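Local coordinates for protein ribosomal RNA small subunit methyltransferase E (Legionella pneumophila, PDB 5O95) that probably methylates N3 of a single uridine in 16S ribosomal RNA of the assembled small subunit, using S-adenosyl-L-methionine as methyl donor, at residues P12-Q16 / N47-F53. Numbering follows the deposited sequence. Where two conformers were deposited one is given.
Sequences PGEYQ and NGDNKEF
Asn47 joins the loop 12-16 to the beta hairpin connection between strands 42-46 and 51-61, in the PUA-type part of this RsmE-family enzyme, away from the cofactor site. Its amide bonds through both N and O. Asn47 ND2 donates to Gly13 O at 2.9 Å; the bond is nearly straight (N-H...O 161°), with Gly13 O in the amide plane of Asn47, although the donor is tilted from the Gly13 carbonyl plane. OD1 closes an Asx turn by accepting from Asp49 N at 2.9 Å, the donor standing above the carbonyl plane, and takes a weak second bond from Lys51 N. CG of Asn47 sits between its own backbone N and carbonyl carbon (chi1 72°), which lets one amide serve the turn and the other segment. A water adds a bridge, accepting from Gly13 N and donating to Asn47 O.

On the flank, the Glu14 chain bends at chi2, bringing its carboxylate to the tip of the extended Lys51; Lys51 NZ meets Glu14 OE1 on the syn side at 2.7 Å. The Lys51 charge probably eases the approach of the like-charged Glu14 OE2 and Asp49 OD2, 4.2 Å apart. Phe53, which also packs on Leu45, receives the edge of Tyr15 in a T-shaped stack, planes at 84° and centroids 5.6 Å apart. CD2 of Tyr15 lies over the rim of that face, while Tyr15 CB touches Phe53 CE2 at 3.7 Å. At the far end of the tyrosine, Tyr15 OH donates to Pro12 O at 2.7 Å, in the carbonyl plane.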
loop_
_atom_site.group_PDB
_atom_site.type_symbol
_atom_site.label_atom_id
_atom_site.label_comp_id
_atom_site.label_asym_id
_atom_site.label_seq_id
_atom_site.Cartn_x
_atom_site.Cartn_y
_atom_site.Cartn_z
ATOM N N PRO B 12 -9.489 -8.584 25.358
ATOM C CA PRO B 12 -8.829 -7.869 26.449
ATOM C C PRO B 12 -8.893 -8.698 27.724
ATOM O O PRO B 12 -9.758 -9.561 27.890
ATOM C CB PRO B 12 -9.660 -6.591 26.586
ATOM C CG PRO B 12 -11.014 -6.978 26.083
ATOM C CD PRO B 12 -10.734 -7.918 24.927
ATOM N N GLY B 13 -7.945 -8.433 28.611
ATOM C CA GLY B 13 -7.963 -9.015 29.948
ATOM C C GLY B 13 -6.698 -9.795 30.240
ATOM O O GLY B 13 -5.852 -10.027 29.381
ATOM N N GLU B 14 -6.587 -10.186 31.512
ATOM C CA GLU B 14 -5.513 -11.043 31.988
ATOM C C GLU B 14 -6.109 -12.411 32.270
ATOM O O GLU B 14 -7.195 -12.507 32.862
ATOM C CB GLU B 14 -4.962 -10.492 33.297
ATOM C CG GLU B 14 -4.353 -9.128 33.205
ATOM C CD GLU B 14 -3.118 -9.103 32.346
ATOM O OE1 GLU B 14 -2.328 -10.066 32.426
ATOM O OE2 GLU B 14 -2.942 -8.123 31.591
ATOM N N TYR B 15 -5.368 -13.469 31.897
ATOM C CA TYR B 15 -5.844 -14.840 32.000
ATOM C C TYR B 15 -4.690 -15.724 32.436
ATOM O O TYR B 15 -3.524 -15.365 32.279
ATOM C CB TYR B 15 -6.457 -15.370 30.691
ATOM C CG TYR B 15 -7.544 -14.443 30.243
ATOM C CD1 TYR B 15 -8.791 -14.491 30.841
ATOM C CD2 TYR B 15 -7.296 -13.456 29.284
ATOM C CE1 TYR B 15 -9.788 -13.614 30.492
ATOM C CE2 TYR B 15 -8.293 -12.563 28.922
ATOM C CZ TYR B 15 -9.535 -12.652 29.539
ATOM O OH TYR B 15 -10.531 -11.765 29.191
ATOM N N GLN B 16 -5.043 -16.875 32.989
ATOM C CA GLN B 16 -4.050 -17.819 33.477
ATOM C C GLN B 16 -4.252 -19.168 32.813
ATOM O O GLN B 16 -5.365 -19.499 32.414
ATOM C CB GLN B 16 -4.169 -18.010 34.996
ATOM C CG GLN B 16 -4.051 -16.721 35.796
ATOM C CD GLN B 16 -2.829 -15.897 35.421
ATOM O OE1 GLN B 16 -1.740 -16.437 35.220
ATOM N NE2 GLN B 16 -3.006 -14.581 35.321
ATOM N N ASN B 47 -4.161 -9.922 24.056
ATOM C CA ASN B 47 -4.906 -9.047 24.957
ATOM C C ASN B 47 -4.576 -7.567 24.797
ATOM O O ASN B 47 -5.047 -6.742 25.596
ATOM C CB ASN B 47 -4.744 -9.496 26.419
ATOM C CG ASN B 47 -3.354 -9.224 26.982
ATOM O OD1 ASN B 47 -2.404 -8.929 26.249
ATOM N ND2 ASN B 47 -3.219 -9.389 28.309
ATOM N N GLY B 48 -3.837 -7.197 23.747
ATOM C CA GLY B 48 -3.411 -5.826 23.583
ATOM C C GLY B 48 -2.267 -5.404 24.468
ATOM O O GLY B 48 -1.850 -4.250 24.402
ATOM N N ASP B 49 -1.743 -6.300 25.304
ATOM C CA ASP B 49 -0.619 -5.995 26.166
ATOM C C ASP B 49 0.514 -6.992 25.925
ATOM O O ASP B 49 1.266 -7.340 26.838
ATOM C CB ASP B 49 -1.055 -5.984 27.633
ATOM C CG ASP B 49 -0.042 -5.319 28.551
ATOM O OD1 ASP B 49 0.681 -4.392 28.113
ATOM O OD2 ASP B 49 0.025 -5.736 29.724
ATOM N N ASN B 50 0.649 -7.444 24.667
ATOM C CA ASN B 50 1.790 -8.260 24.242
ATOM C C ASN B 50 1.860 -9.610 24.956
ATOM O O ASN B 50 2.953 -10.151 25.192
ATOM C CB ASN B 50 3.085 -7.457 24.316
ATOM C CG ASN B 50 3.026 -6.255 23.402
ATOM O OD1 ASN B 50 2.810 -6.414 22.209
ATOM N ND2 ASN B 50 3.161 -5.048 23.963
ATOM N N LYS B 51 0.699 -10.167 25.291
ATOM C CA LYS B 51 0.599 -11.550 25.735
ATOM C C LYS B 51 -0.245 -12.331 24.739
ATOM O O LYS B 51 -1.286 -11.844 24.280
ATOM C CB LYS B 51 -0.026 -11.650 27.126
ATOM C CG LYS B 51 0.871 -11.087 28.209
ATOM C CD LYS B 51 0.198 -11.165 29.578
ATOM C CE LYS B 51 1.018 -10.436 30.624
ATOM N NZ LYS B 51 0.323 -10.440 31.939
ATOM N N GLU B 52 0.204 -13.542 24.421
ATOM C CA GLU B 52 -0.524 -14.476 23.569
ATOM C C GLU B 52 -0.979 -15.651 24.422
ATOM O O GLU B 52 -0.191 -16.194 25.204
ATOM C CB GLU B 52 0.360 -14.984 22.428
ATOM C CG GLU B 52 0.512 -13.961 21.297
ATOM C CD GLU B 52 1.344 -14.487 20.150
ATOM O OE1 GLU B 52 1.680 -15.689 20.103
ATOM O OE2 GLU B 52 1.649 -13.686 19.246
ATOM N N PHE B 53 -2.249 -16.034 24.272
ATOM C CA PHE B 53 -2.858 -17.109 25.052
ATOM C C PHE B 53 -3.181 -18.243 24.092
ATOM O O PHE B 53 -4.015 -18.091 23.197
ATOM C CB PHE B 53 -4.108 -16.587 25.752
ATOM C CG PHE B 53 -3.834 -15.422 26.662
ATOM C CD1 PHE B 53 -3.810 -14.120 26.150
ATOM C CD2 PHE B 53 -3.601 -15.626 28.024
ATOM C CE1 PHE B 53 -3.522 -13.045 26.973
ATOM C CE2 PHE B 53 -3.306 -14.561 28.856
ATOM C CZ PHE B 53 -3.288 -13.258 28.329
HETATM O O HOH W 1 -5.882 -6.427 28.140
#